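Local coordinates for choline/ethanolamine kinase family protein (PDB 3DXQ) that probably phosphorylates ethanolamine or a related small amino alcohol, as a kinase built on a protein-kinase-like fold, at residues A[64-68]-A[120-124]; A[124-128]-A[197-203]; A[133-138]-A[252-257]; A[166-172]-A[242-246]. All coordinates share one frame; numbering follows the deposited sequence.

Contact 1. Residues A[64-68]-A[120-124]; sequences EAAKA and SGAVF
The last turn of helix 55-67 and the residue just after it, A68, meet the loop 120-124, in a helix-to-loop contact where one carboxylate takes hold of a backbone amide. In the chain the helix follows strand 40-45 and precedes strand 74-77, which probably makes it the counterpart of the C-helix of protein kinases, and the loop runs from helix 106-118 toward helix 130-141. E64 carries the polar part. Its CG stands anti to the carbonyl carbon (chi1 -73°) and the chain bends at chi2 (-75°), which brings the carboxylate beside V123. E64 OE1 accepts the N-H of V123 at 2.8 Å, with an N-H...O angle of 154°, through the lone pair facing away from the other carboxylate oxygen. Nearer the helix, E64 CB lies 4.2 Å from A122 CB and meets F124 CE1 at 3.9 Å, approaching the ring at its edge and in its plane.

One turn further on, the methyl of A68 packs against CB and OG of S120. The hydroxyl of S120 is busy within its own loop: S120 OG accepts from A122 N at 3.1 Å, closing an ST turn, and it is also hydrogen-bonded to the carbonyl of L117. This turn shapes the backbone just ahead of V123, whose amide E64 receives.

Chemically, a single hydrogen bond crosses between the segments, and it joins a side chain to a main chain. The loop gives a main-chain N-H, so its half of the bond does not draw on the valine side chain, whereas the helix's half depends on the carboxylate of E64.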
loop_
_atom_site.group_PDB
_atom_site.type_symbol
_atom_site.label_atom_id
_atom_site.label_comp_id
_atom_site.label_asym_id
_atom_site.label_seq_id
_atom_site.Cartn_x
_atom_site.Cartn_y
_atom_site.Cartn_z
ATOM N N GLU A 64 -13.727 1.485 -9.273
ATOM C CA GLU A 64 -13.590 2.942 -9.244
ATOM C C GLU A 64 -12.197 3.360 -9.707
ATOM O O GLU A 64 -12.052 4.286 -10.518
ATOM C CB GLU A 64 -13.905 3.482 -7.843
ATOM C CG GLU A 64 -15.402 3.450 -7.495
ATOM C CD GLU A 64 -16.200 4.536 -8.204
ATOM O OE1 GLU A 64 -16.151 5.699 -7.748
ATOM O OE2 GLU A 64 -16.903 4.230 -9.203
ATOM N N ALA A 65 -11.181 2.653 -9.210
ATOM C CA ALA A 65 -9.793 2.923 -9.616
ATOM C C ALA A 65 -9.646 2.739 -11.123
ATOM O O ALA A 65 -8.984 3.534 -11.780
ATOM C CB ALA A 65 -8.829 2.036 -8.863
ATOM N N ALA A 66 -10.291 1.711 -11.664
ATOM C CA ALA A 66 -10.268 1.446 -13.100
ATOM C C ALA A 66 -10.907 2.593 -13.883
ATOM O O ALA A 66 -10.366 3.036 -14.895
ATOM C CB ALA A 66 -10.977 0.140 -13.402
ATOM N N LYS A 67 -12.056 3.057 -13.387
ATOM C CA LYS A 67 -12.771 4.198 -13.951
ATOM C C LYS A 67 -11.899 5.447 -13.945
ATOM O O LYS A 67 -11.958 6.254 -14.877
ATOM C CB LYS A 67 -14.054 4.500 -13.161
ATOM C CG LYS A 67 -15.331 3.842 -13.672
ATOM C CD LYS A 67 -16.599 4.488 -13.049
ATOM C CE LYS A 67 -16.679 6.023 -13.256
ATOM N NZ LYS A 67 -18.012 6.616 -12.853
ATOM N N ALA A 68 -11.109 5.620 -12.886
ATOM C CA ALA A 68 -10.205 6.749 -12.795
ATOM C C ALA A 68 -8.943 6.599 -13.666
ATOM O O ALA A 68 -8.094 7.504 -13.689
ATOM C CB ALA A 68 -9.820 6.973 -11.372
ATOM N N SER A 120 -9.081 12.121 -9.074
ATOM C CA SER A 120 -10.210 11.514 -9.820
ATOM C C SER A 120 -11.573 11.668 -9.127
ATOM O O SER A 120 -11.701 12.264 -8.063
ATOM C CB SER A 120 -9.960 10.022 -10.028
ATOM O OG SER A 120 -10.158 9.302 -8.815
ATOM N N GLY A 121 -12.596 11.109 -9.744
ATOM C CA GLY A 121 -13.918 11.100 -9.148
ATOM C C GLY A 121 -14.170 9.807 -8.392
ATOM O O GLY A 121 -15.276 9.596 -7.886
ATOM N N ALA A 122 -13.154 8.947 -8.322
ATOM C CA ALA A 122 -13.233 7.711 -7.559
ATOM C C ALA A 122 -13.857 7.986 -6.203
ATOM O O ALA A 122 -13.497 8.958 -5.579
ATOM C CB ALA A 122 -11.840 7.118 -7.371
ATOM N N VAL A 123 -14.793 7.129 -5.776
ATOM C CA VAL A 123 -15.409 7.192 -4.451
ATOM C C VAL A 123 -15.250 5.847 -3.775
ATOM O O VAL A 123 -15.787 4.863 -4.269
ATOM C CB VAL A 123 -16.918 7.467 -4.520
ATOM C CG1 VAL A 123 -17.543 7.298 -3.134
ATOM C CG2 VAL A 123 -17.176 8.862 -5.082
ATOM N N PHE A 124 -14.507 5.804 -2.665
ATOM C CA PHE A 124 -14.302 4.564 -1.906
ATOM C C PHE A 124 -15.203 4.601 -0.685
ATOM O O PHE A 124 -15.294 5.625 -0.024
ATOM C CB PHE A 124 -12.840 4.357 -1.482
ATOM C CG PHE A 124 -11.844 4.250 -2.630
ATOM C CD1 PHE A 124 -12.232 3.880 -3.917
ATOM C CD2 PHE A 124 -10.481 4.440 -2.376
ATOM C CE1 PHE A 124 -11.278 3.743 -4.944
ATOM C CE2 PHE A 124 -9.532 4.308 -3.372
ATOM C CZ PHE A 124 -9.929 3.959 -4.673
#

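Contact 2. Residues A[124-128]-A[197-203]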
loop_
_atom_site.group_PDB
_atom_site.type_symbol
_atom_site.label_atom_id
_atom_site.label_comp_id
_atom_site.label_asym_id
_atom_site.label_seq_id
_atom_site.Cartn_x
_atom_site.Cartn_y
_atom_site.Cartn_z
ATOM N N PHE A 124 -14.507 5.804 -2.665
ATOM C CA PHE A 124 -14.302 4.564 -1.906
ATOM C C PHE A 124 -15.203 4.601 -0.685
ATOM O O PHE A 124 -15.294 5.625 -0.024
ATOM C CB PHE A 124 -12.840 4.357 -1.482
ATOM C CG PHE A 124 -11.844 4.250 -2.630
ATOM C CD1 PHE A 124 -12.232 3.880 -3.917
ATOM C CD2 PHE A 124 -10.481 4.440 -2.376
ATOM C CE1 PHE A 124 -11.278 3.743 -4.944
ATOM C CE2 PHE A 124 -9.532 4.308 -3.372
ATOM C CZ PHE A 124 -9.929 3.959 -4.673
ATOM N N PRO A 125 -15.855 3.471 -0.362
ATOM C CA PRO A 125 -16.892 3.451 0.677
ATOM C C PRO A 125 -16.408 3.565 2.103
ATOM O O PRO A 125 -17.154 4.022 2.956
ATOM C CB PRO A 125 -17.532 2.071 0.499
ATOM C CG PRO A 125 -16.455 1.236 -0.056
ATOM C CD PRO A 125 -15.644 2.127 -0.943
ATOM N N PHE A 126 -15.190 3.125 2.379
ATOM C CA PHE A 126 -14.717 3.109 3.753
ATOM C C PHE A 126 -13.655 4.156 4.019
ATOM O O PHE A 126 -12.964 4.591 3.122
ATOM C CB PHE A 126 -14.244 1.702 4.119
ATOM C CG PHE A 126 -15.320 0.644 3.964
ATOM C CD1 PHE A 126 -16.629 0.874 4.400
ATOM C CD2 PHE A 126 -15.015 -0.598 3.409
ATOM C CE1 PHE A 126 -17.613 -0.110 4.260
ATOM C CE2 PHE A 126 -16.002 -1.592 3.275
ATOM C CZ PHE A 126 -17.291 -1.344 3.701
ATOM N N ARG A 127 -13.584 4.570 5.273
ATOM C CA ARG A 127 -12.675 5.594 5.736
ATOM C C ARG A 127 -11.465 4.875 6.318
ATOM O O ARG A 127 -11.619 3.917 7.063
ATOM C CB ARG A 127 -13.393 6.441 6.800
ATOM C CG ARG A 127 -12.557 7.476 7.532
ATOM C CD ARG A 127 -12.282 8.698 6.681
ATOM N NE ARG A 127 -11.510 9.715 7.411
ATOM C CZ ARG A 127 -10.173 9.786 7.477
ATOM N NH1 ARG A 127 -9.390 8.895 6.865
ATOM N NH2 ARG A 127 -9.605 10.768 8.172
ATOM N N PHE A 128 -10.264 5.321 5.967
ATOM C CA PHE A 128 -9.043 4.735 6.506
ATOM C C PHE A 128 -8.858 5.290 7.910
ATOM O O PHE A 128 -8.830 6.496 8.098
ATOM C CB PHE A 128 -7.850 5.070 5.614
ATOM C CG PHE A 128 -6.574 4.383 6.021
ATOM C CD1 PHE A 128 -6.317 3.073 5.630
ATOM C CD2 PHE A 128 -5.631 5.043 6.812
ATOM C CE1 PHE A 128 -5.146 2.432 6.016
ATOM C CE2 PHE A 128 -4.457 4.411 7.190
ATOM C CZ PHE A 128 -4.215 3.105 6.789
ATOM N N TRP A 197 -6.410 -3.465 -4.520
ATOM C CA TRP A 197 -7.141 -2.397 -3.857
ATOM C C TRP A 197 -7.863 -2.848 -2.625
ATOM O O TRP A 197 -8.783 -2.189 -2.170
ATOM C CB TRP A 197 -8.124 -1.775 -4.860
ATOM C CG TRP A 197 -7.391 -1.224 -6.026
ATOM C CD1 TRP A 197 -7.004 -1.903 -7.134
ATOM C CD2 TRP A 197 -6.891 0.111 -6.177
ATOM N NE1 TRP A 197 -6.320 -1.075 -7.985
ATOM C CE2 TRP A 197 -6.230 0.169 -7.418
ATOM C CE3 TRP A 197 -6.949 1.265 -5.393
ATOM C CZ2 TRP A 197 -5.638 1.333 -7.892
ATOM C CZ3 TRP A 197 -6.354 2.420 -5.863
ATOM C CH2 TRP A 197 -5.709 2.446 -7.099
ATOM N N GLU A 198 -7.421 -3.945 -2.041
ATOM C CA GLU A 198 -8.129 -4.496 -0.880
ATOM C C GLU A 198 -8.121 -3.605 0.374
ATOM O O GLU A 198 -9.052 -3.685 1.185
ATOM C CB GLU A 198 -7.610 -5.901 -0.551
ATOM C CG GLU A 198 -6.165 -5.939 -0.099
ATOM C CD GLU A 198 -5.580 -7.332 -0.149
ATOM O OE1 GLU A 198 -6.212 -8.268 0.411
ATOM O OE2 GLU A 198 -4.491 -7.482 -0.742
ATOM N N TYR A 199 -7.104 -2.758 0.530
ATOM C CA TYR A 199 -7.030 -1.867 1.700
ATOM C C TYR A 199 -7.470 -0.424 1.395
ATOM O O TYR A 199 -7.312 0.467 2.230
ATOM C CB TYR A 199 -5.614 -1.850 2.271
ATOM C CG TYR A 199 -5.102 -3.165 2.809
ATOM C CD1 TYR A 199 -5.277 -3.515 4.155
ATOM C CD2 TYR A 199 -4.393 -4.027 1.996
ATOM C CE1 TYR A 199 -4.771 -4.719 4.658
ATOM C CE2 TYR A 199 -3.900 -5.227 2.473
ATOM C CZ TYR A 199 -4.084 -5.570 3.800
ATOM O OH TYR A 199 -3.568 -6.767 4.239
ATOM N N SER A 200 -8.026 -0.201 0.207
ATOM C CA SER A 200 -8.425 1.132 -0.232
ATOM C C SER A 200 -9.390 1.763 0.717
ATOM O O SER A 200 -10.118 1.062 1.407
ATOM C CB SER A 200 -9.102 1.075 -1.602
ATOM O OG SER A 200 -8.243 0.536 -2.577
ATOM N N GLY A 201 -9.400 3.095 0.715
ATOM C CA GLY A 201 -10.298 3.896 1.547
ATOM C C GLY A 201 -10.071 5.405 1.369
ATOM O O GLY A 201 -9.116 5.838 0.709
HETATM N N MSE A 202 -10.963 6.215 1.935
HETATM C CA MSE A 202 -10.779 7.653 1.934
HETATM C C MSE A 202 -9.703 7.869 2.995
HETATM O O MSE A 202 -9.743 7.218 4.042
HETATM C CB MSE A 202 -12.069 8.378 2.312
HETATM C CG MSE A 202 -13.244 8.090 1.414
HETATM SE SE MSE A 202 -12.776 8.349 -0.483
HETATM C CE MSE A 202 -12.427 10.320 -0.412
ATOM N N ASN A 203 -8.746 8.758 2.717
ATOM C CA ASN A 203 -7.608 8.975 3.575
ATOM C C ASN A 203 -6.920 10.300 3.224
ATOM O O ASN A 203 -7.283 10.979 2.250
ATOM C CB ASN A 203 -6.632 7.805 3.379
ATOM C CG ASN A 203 -5.609 7.673 4.509
ATOM O OD1 ASN A 203 -5.603 8.442 5.460
ATOM N ND2 ASN A 203 -4.737 6.686 4.388
#
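F126 and F128 embrace M202 through their backbones: M202 N donates to F126 O at 2.8 Å in the carbonyl plane (N-H...O angle 161°), and F128 N donates to M202 O at 2.8 Å, almost in line with the C=O bond. R127 thus faces M202 in a lone parallel bridge, to which R127 NH1 adds a weak bond to M202 O.

Within 197-203, a type I turn from W197 to S200 is closed twice, since S200 N and S200 OG both reach W197 O from the same face of its carbonyl. W197 directly follows D196, which probably corresponds to the DFG aspartate of protein kinases, and the strand after the turn, 201-203, pairs antiparallel with 174-176.

Apolar contacts gather round F124. S200 CB sits over its face in a CH-pi contact, 4.1 Å from the ring centroid, F124 CZ meets W197 CZ3 obliquely at 4.1 Å, and F124 CB touches the selenium of selenomethionine M202. With an alanine for F124, the missing ring would probably open a gap beside W197 and leave S200 CB without the face it packs on.

The N203 amide lies obliquely across the F128 ring, ND2 nearest CD2, the planes 27° apart.

Contact 3. Residues A[133-138]-A[252-257]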
loop_
_atom_site.group_PDB
_atom_site.type_symbol
_atom_site.label_atom_id
_atom_site.label_comp_id
_atom_site.label_asym_id
_atom_site.label_seq_id
_atom_site.Cartn_x
_atom_site.Cartn_y
_atom_site.Cartn_z
HETATM N N MSE A 133 -6.944 1.782 14.196
HETATM C CA MSE A 133 -6.206 0.529 14.043
HETATM C C MSE A 133 -5.028 0.416 15.016
HETATM O O MSE A 133 -4.825 -0.637 15.616
HETATM C CB MSE A 133 -5.720 0.351 12.611
HETATM C CG MSE A 133 -6.846 0.069 11.655
HETATM SE SE MSE A 133 -6.215 -0.178 9.835
HETATM C CE MSE A 133 -7.884 0.522 8.778
ATOM N N ILE A 134 -4.270 1.496 15.173
ATOM C CA ILE A 134 -3.110 1.495 16.066
ATOM C C ILE A 134 -3.504 1.200 17.506
ATOM O O ILE A 134 -2.912 0.343 18.140
ATOM C CB ILE A 134 -2.330 2.828 15.988
ATOM C CG1 ILE A 134 -1.538 2.878 14.683
ATOM C CG2 ILE A 134 -1.356 2.972 17.153
ATOM C CD1 ILE A 134 -0.973 4.225 14.363
ATOM N N ASP A 135 -4.503 1.914 18.007
ATOM C CA ASP A 135 -5.014 1.693 19.357
ATOM C C ASP A 135 -5.544 0.280 19.529
ATOM O O ASP A 135 -5.415 -0.327 20.590
ATOM C CB ASP A 135 -6.162 2.659 19.652
ATOM C CG ASP A 135 -5.720 4.108 19.711
ATOM O OD1 ASP A 135 -4.535 4.381 19.987
ATOM O OD2 ASP A 135 -6.578 4.980 19.481
ATOM N N ASP A 136 -6.176 -0.219 18.482
ATOM C CA ASP A 136 -6.735 -1.550 18.489
ATOM C C ASP A 136 -5.625 -2.560 18.787
ATOM O O ASP A 136 -5.709 -3.301 19.783
ATOM C CB ASP A 136 -7.384 -1.813 17.125
ATOM C CG ASP A 136 -8.366 -2.954 17.151
ATOM O OD1 ASP A 136 -8.268 -3.822 18.055
ATOM O OD2 ASP A 136 -9.229 -2.980 16.244
ATOM N N TYR A 137 -4.581 -2.554 17.945
ATOM C CA TYR A 137 -3.438 -3.473 18.087
ATOM C C TYR A 137 -2.753 -3.328 19.456
ATOM O O TYR A 137 -2.337 -4.321 20.075
ATOM C CB TYR A 137 -2.409 -3.284 16.951
ATOM C CG TYR A 137 -2.907 -3.577 15.538
ATOM C CD1 TYR A 137 -3.982 -4.434 15.302
ATOM C CD2 TYR A 137 -2.251 -3.037 14.433
ATOM C CE1 TYR A 137 -4.419 -4.704 14.000
ATOM C CE2 TYR A 137 -2.679 -3.305 13.129
ATOM C CZ TYR A 137 -3.758 -4.137 12.924
ATOM O OH TYR A 137 -4.162 -4.399 11.653
ATOM N N LEU A 138 -2.640 -2.091 19.930
ATOM C CA LEU A 138 -2.041 -1.830 21.236
ATOM C C LEU A 138 -2.789 -2.534 22.360
ATOM O O LEU A 138 -2.155 -3.176 23.202
ATOM C CB LEU A 138 -1.978 -0.331 21.527
ATOM C CG LEU A 138 -0.935 0.463 20.738
ATOM C CD1 LEU A 138 -1.162 1.960 20.940
ATOM C CD2 LEU A 138 0.506 0.079 21.128
ATOM N N LEU A 252 5.069 1.937 12.005
ATOM C CA LEU A 252 4.525 1.599 13.320
ATOM C C LEU A 252 3.308 0.685 13.201
ATOM O O LEU A 252 3.191 -0.297 13.939
ATOM C CB LEU A 252 4.125 2.867 14.083
ATOM C CG LEU A 252 3.593 2.632 15.497
ATOM C CD1 LEU A 252 4.641 1.998 16.365
ATOM C CD2 LEU A 252 3.141 3.926 16.092
ATOM N N LEU A 253 2.400 1.036 12.289
ATOM C CA LEU A 253 1.178 0.263 12.051
ATOM C C LEU A 253 1.507 -1.195 11.804
ATOM O O LEU A 253 1.044 -2.083 12.521
ATOM C CB LEU A 253 0.410 0.818 10.849
ATOM C CG LEU A 253 -0.872 0.072 10.477
ATOM C CD1 LEU A 253 -1.861 0.223 11.628
ATOM C CD2 LEU A 253 -1.463 0.566 9.158
ATOM N N TRP A 254 2.337 -1.419 10.794
ATOM C CA TRP A 254 2.745 -2.754 10.413
ATOM C C TRP A 254 3.599 -3.421 11.493
ATOM O O TRP A 254 3.464 -4.618 11.733
ATOM C CB TRP A 254 3.460 -2.716 9.070
ATOM C CG TRP A 254 2.507 -2.417 7.960
ATOM C CD1 TRP A 254 2.429 -1.278 7.217
ATOM C CD2 TRP A 254 1.483 -3.284 7.475
ATOM N NE1 TRP A 254 1.420 -1.381 6.293
ATOM C CE2 TRP A 254 0.824 -2.607 6.430
ATOM C CE3 TRP A 254 1.062 -4.578 7.824
ATOM C CZ2 TRP A 254 -0.231 -3.176 5.726
ATOM C CZ3 TRP A 254 0.011 -5.143 7.128
ATOM C CH2 TRP A 254 -0.623 -4.441 6.088
ATOM N N THR A 255 4.468 -2.668 12.155
ATOM C CA THR A 255 5.245 -3.249 13.250
ATOM C C THR A 255 4.324 -3.940 14.255
ATOM O O THR A 255 4.529 -5.111 14.587
ATOM C CB THR A 255 6.054 -2.192 13.988
ATOM O OG1 THR A 255 7.133 -1.763 13.151
ATOM C CG2 THR A 255 6.620 -2.751 15.293
ATOM N N LEU A 256 3.309 -3.212 14.720
ATOM C CA LEU A 256 2.335 -3.740 15.685
ATOM C C LEU A 256 1.566 -4.941 15.141
ATOM O O LEU A 256 1.339 -5.910 15.861
ATOM C CB LEU A 256 1.349 -2.646 16.102
ATOM C CG LEU A 256 1.921 -1.464 16.884
ATOM C CD1 LEU A 256 0.846 -0.423 17.117
ATOM C CD2 LEU A 256 2.509 -1.916 18.198
ATOM N N TRP A 257 1.169 -4.863 13.875
ATOM C CA TRP A 257 0.515 -5.984 13.184
ATOM C C TRP A 257 1.390 -7.245 13.176
ATOM O O TRP A 257 0.902 -8.361 13.411
ATOM C CB TRP A 257 0.212 -5.590 11.746
ATOM C CG TRP A 257 -0.335 -6.686 10.916
ATOM C CD1 TRP A 257 -1.643 -7.032 10.785
ATOM C CD2 TRP A 257 0.404 -7.562 10.055
ATOM N NE1 TRP A 257 -1.772 -8.076 9.900
ATOM C CE2 TRP A 257 -0.530 -8.419 9.432
ATOM C CE3 TRP A 257 1.764 -7.701 9.743
ATOM C CZ2 TRP A 257 -0.147 -9.416 8.511
ATOM C CZ3 TRP A 257 2.149 -8.696 8.829
ATOM C CH2 TRP A 257 1.193 -9.542 8.227
#
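Y137 on helix 130-141 reaches across to L253, L256 and W257 of helix 237-263, and its side chain can be followed atom by atom. The two helical segments run in nearly the same direction, their axes 9.6 Å apart at closest approach and inclined by 27°. Y137 CB starts the contact against L256 CB, 3.9 Å away. With CG anti to the carbonyl carbon (chi1 -63°), the ring extends over the partner backbone: CD2 lies near L253 O and W257 N, while W257 CA stands over one face. Further out, Y137 CE2 is wedged between two side chains, 3.9 Å from L253 CD1 and equally far from W257 CB. At the tip, Y137 OH comes to the edge of the indole, 3.7 Å from W257 CD1; the tyrosine and tryptophan run alongside each other in one direction.

Leucine branches complete the interface. L253 CD1 also meets M133 CB and I134 CG1. L256 CD1 touches I134 CG2 at 4.0 Å, where the two side chains are set nearly perpendicular, and it packs on L138 CD2. Helix 152-167 extends this packing, with Y152 against L138 and L256.

No hydrogen bond crosses between the segments. Their pairing rests on the fit of branched aliphatic groups and the side chains of Y137 and W257, a cohesion that owes little to direction and much to shape.

Contact 4. Residues A[166-172]-A[242-246]; sequences LAAHPLP and RVVIY
L166, near the end of helix 152-167, pushes its two methyls among R242, I245 and Y246 of helix 237-263. L166 and I245 overlap head to tail, L166 CD2 lying 3.9 Å from I245 CG2. Across R242 and Y246 it runs at a slant: L166 CD2 is 3.8 Å from R242 CG and 3.7 Å from Y246 OH, while L166 CD1 approaches the tyrosine ring at CE1. One leucine methyl is thus shared by three side chains of the long helix.

The side chains of L171 and R242 overlap with their directions reversed, L171 CD2 against R242 CD and NE. The arginine chain bends at its third torsion (chi3 49°), which turns the guanidinium away from the line of the aliphatic stem and toward the end of the 166-172 segment. There P172 faces the guanidinium from across the contact, and R242 NH2 rests 3.6 Å from P172 CD. The polar ends find their partner in D204: R242 NH2 forms a salt bridge with D204 OD1, and Y246 OH is hydrogen-bonded to D204 OD2, so that one carboxylate links both residues. With a leucine in place of R242, D204 would probably be left without this cationic mate and P172 without the group it packs on.

L166 also touches F131 of helix 130-141, and I245 meets helix 289-300. Here the chain leaving helix 152-167 for strand 174-176 packs against the long helix 237-263, an arrangement consistent with the helical C-terminal lobe of kinase-like phosphotransferases.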
loop_
_atom_site.group_PDB
_atom_site.type_symbol
_atom_site.label_atom_id
_atom_site.label_comp_id
_atom_site.label_asym_id
_atom_site.label_seq_id
_atom_site.Cartn_x
_atom_site.Cartn_y
_atom_site.Cartn_z
ATOM N N LEU A 166 -1.255 15.983 13.561
ATOM C CA LEU A 166 -2.122 15.724 12.425
ATOM C C LEU A 166 -3.552 16.215 12.661
ATOM O O LEU A 166 -4.272 16.527 11.694
ATOM C CB LEU A 166 -2.133 14.235 12.085
ATOM C CG LEU A 166 -0.844 13.585 11.560
ATOM C CD1 LEU A 166 -1.001 12.071 11.617
ATOM C CD2 LEU A 166 -0.476 14.030 10.133
ATOM N N ALA A 167 -3.959 16.265 13.929
ATOM C CA ALA A 167 -5.299 16.711 14.293
ATOM C C ALA A 167 -5.346 18.225 14.472
ATOM O O ALA A 167 -6.425 18.809 14.483
ATOM C CB ALA A 167 -5.769 16.005 15.542
ATOM N N ALA A 168 -4.176 18.854 14.590
ATOM C CA ALA A 168 -4.086 20.309 14.725
ATOM C C ALA A 168 -4.694 21.089 13.555
ATOM O O ALA A 168 -4.989 22.256 13.719
ATOM C CB ALA A 168 -2.626 20.748 14.944
ATOM N N HIS A 169 -4.874 20.469 12.392
ATOM C CA HIS A 169 -5.433 21.171 11.226
ATOM C C HIS A 169 -6.247 20.229 10.333
ATOM O O HIS A 169 -5.943 19.052 10.227
ATOM C CB HIS A 169 -4.315 21.793 10.372
ATOM C CG HIS A 169 -3.502 22.831 11.079
ATOM N ND1 HIS A 169 -3.883 24.154 11.148
ATOM C CD2 HIS A 169 -2.330 22.748 11.749
ATOM C CE1 HIS A 169 -2.995 24.839 11.847
ATOM N NE2 HIS A 169 -2.033 24.011 12.213
ATOM N N PRO A 170 -7.289 20.749 9.682
ATOM C CA PRO A 170 -8.056 19.948 8.729
ATOM C C PRO A 170 -7.127 19.367 7.674
ATOM O O PRO A 170 -6.282 20.094 7.147
ATOM C CB PRO A 170 -8.982 20.970 8.069
ATOM C CG PRO A 170 -9.054 22.100 9.039
ATOM C CD PRO A 170 -7.787 22.131 9.789
ATOM N N LEU A 171 -7.253 18.073 7.388
ATOM C CA LEU A 171 -6.458 17.449 6.357
ATOM C C LEU A 171 -7.387 17.145 5.179
ATOM O O LEU A 171 -8.577 16.890 5.362
ATOM C CB LEU A 171 -5.834 16.176 6.883
ATOM C CG LEU A 171 -4.943 16.366 8.111
ATOM C CD1 LEU A 171 -4.802 15.061 8.861
ATOM C CD2 LEU A 171 -3.594 16.933 7.696
ATOM N N PRO A 172 -6.854 17.183 3.961
ATOM C CA PRO A 172 -7.687 16.850 2.839
ATOM C C PRO A 172 -7.967 15.349 2.839
ATOM O O PRO A 172 -7.230 14.597 3.488
ATOM C CB PRO A 172 -6.829 17.245 1.639
ATOM C CG PRO A 172 -5.407 17.138 2.126
ATOM C CD PRO A 172 -5.467 17.503 3.574
ATOM N N ARG A 242 4.148 15.963 6.447
ATOM C CA ARG A 242 3.120 14.936 6.535
ATOM C C ARG A 242 3.634 13.619 5.965
ATOM O O ARG A 242 3.426 12.555 6.545
ATOM C CB ARG A 242 1.793 15.404 5.900
ATOM C CG ARG A 242 0.807 15.818 6.981
ATOM C CD ARG A 242 -0.369 16.675 6.568
ATOM N NE ARG A 242 -1.115 16.217 5.393
ATOM C CZ ARG A 242 -1.335 16.970 4.308
ATOM N NH1 ARG A 242 -0.863 18.211 4.229
ATOM N NH2 ARG A 242 -2.026 16.498 3.291
ATOM N N VAL A 243 4.350 13.695 4.851
ATOM C CA VAL A 243 4.900 12.491 4.258
ATOM C C VAL A 243 5.835 11.833 5.277
ATOM O O VAL A 243 5.702 10.654 5.610
ATOM C CB VAL A 243 5.635 12.774 2.955
ATOM C CG1 VAL A 243 6.115 11.475 2.360
ATOM C CG2 VAL A 243 4.734 13.480 1.984
ATOM N N VAL A 244 6.763 12.598 5.809
ATOM C CA VAL A 244 7.698 12.031 6.783
ATOM C C VAL A 244 6.939 11.441 7.989
ATOM O O VAL A 244 7.280 10.366 8.474
ATOM C CB VAL A 244 8.740 13.066 7.186
ATOM C CG1 VAL A 244 9.608 12.570 8.332
ATOM C CG2 VAL A 244 9.584 13.404 5.976
ATOM N N ILE A 245 5.888 12.124 8.435
ATOM C CA ILE A 245 5.077 11.653 9.556
ATOM C C ILE A 245 4.458 10.283 9.254
ATOM O O ILE A 245 4.488 9.360 10.103
ATOM C CB ILE A 245 3.967 12.682 9.910
ATOM C CG1 ILE A 245 4.551 13.786 10.787
ATOM C CG2 ILE A 245 2.823 12.039 10.649
ATOM C CD1 ILE A 245 5.142 13.256 12.061
ATOM N N TYR A 246 3.918 10.146 8.045
ATOM C CA TYR A 246 3.321 8.885 7.627
ATOM C C TYR A 246 4.375 7.799 7.402
ATOM O O TYR A 246 4.110 6.626 7.680
ATOM C CB TYR A 246 2.423 9.071 6.392
ATOM C CG TYR A 246 1.180 9.897 6.691
ATOM C CD1 TYR A 246 0.353 9.588 7.763
ATOM C CD2 TYR A 246 0.830 10.976 5.890
ATOM C CE1 TYR A 246 -0.784 10.348 8.048
ATOM C CE2 TYR A 246 -0.312 11.740 6.154
ATOM C CZ TYR A 246 -1.117 11.422 7.241
ATOM O OH TYR A 246 -2.256 12.171 7.505
#

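How the contacts relate
The four contacts trace a path from the N-terminal sheet's helix into the helical lobe. Contacts 1 and 2 share F124, have centres about 11 Å apart and touch again through A65 and W197, so the loop between helices 106-118 and 130-141 reads continuously from one to the other. Contact 2 meets contact 3 through Y199 and W254, with centres about 17 Å apart. Contacts 3 and 4 both use helix 237-263 but lie about 18 Å apart between centres, and contact 4 is nested within the loop that contact 3 closes. Contact 1 closes before either opens, whereas contact 2 alternates with both, so the turn after D196 is threaded among the helices of the same lobe.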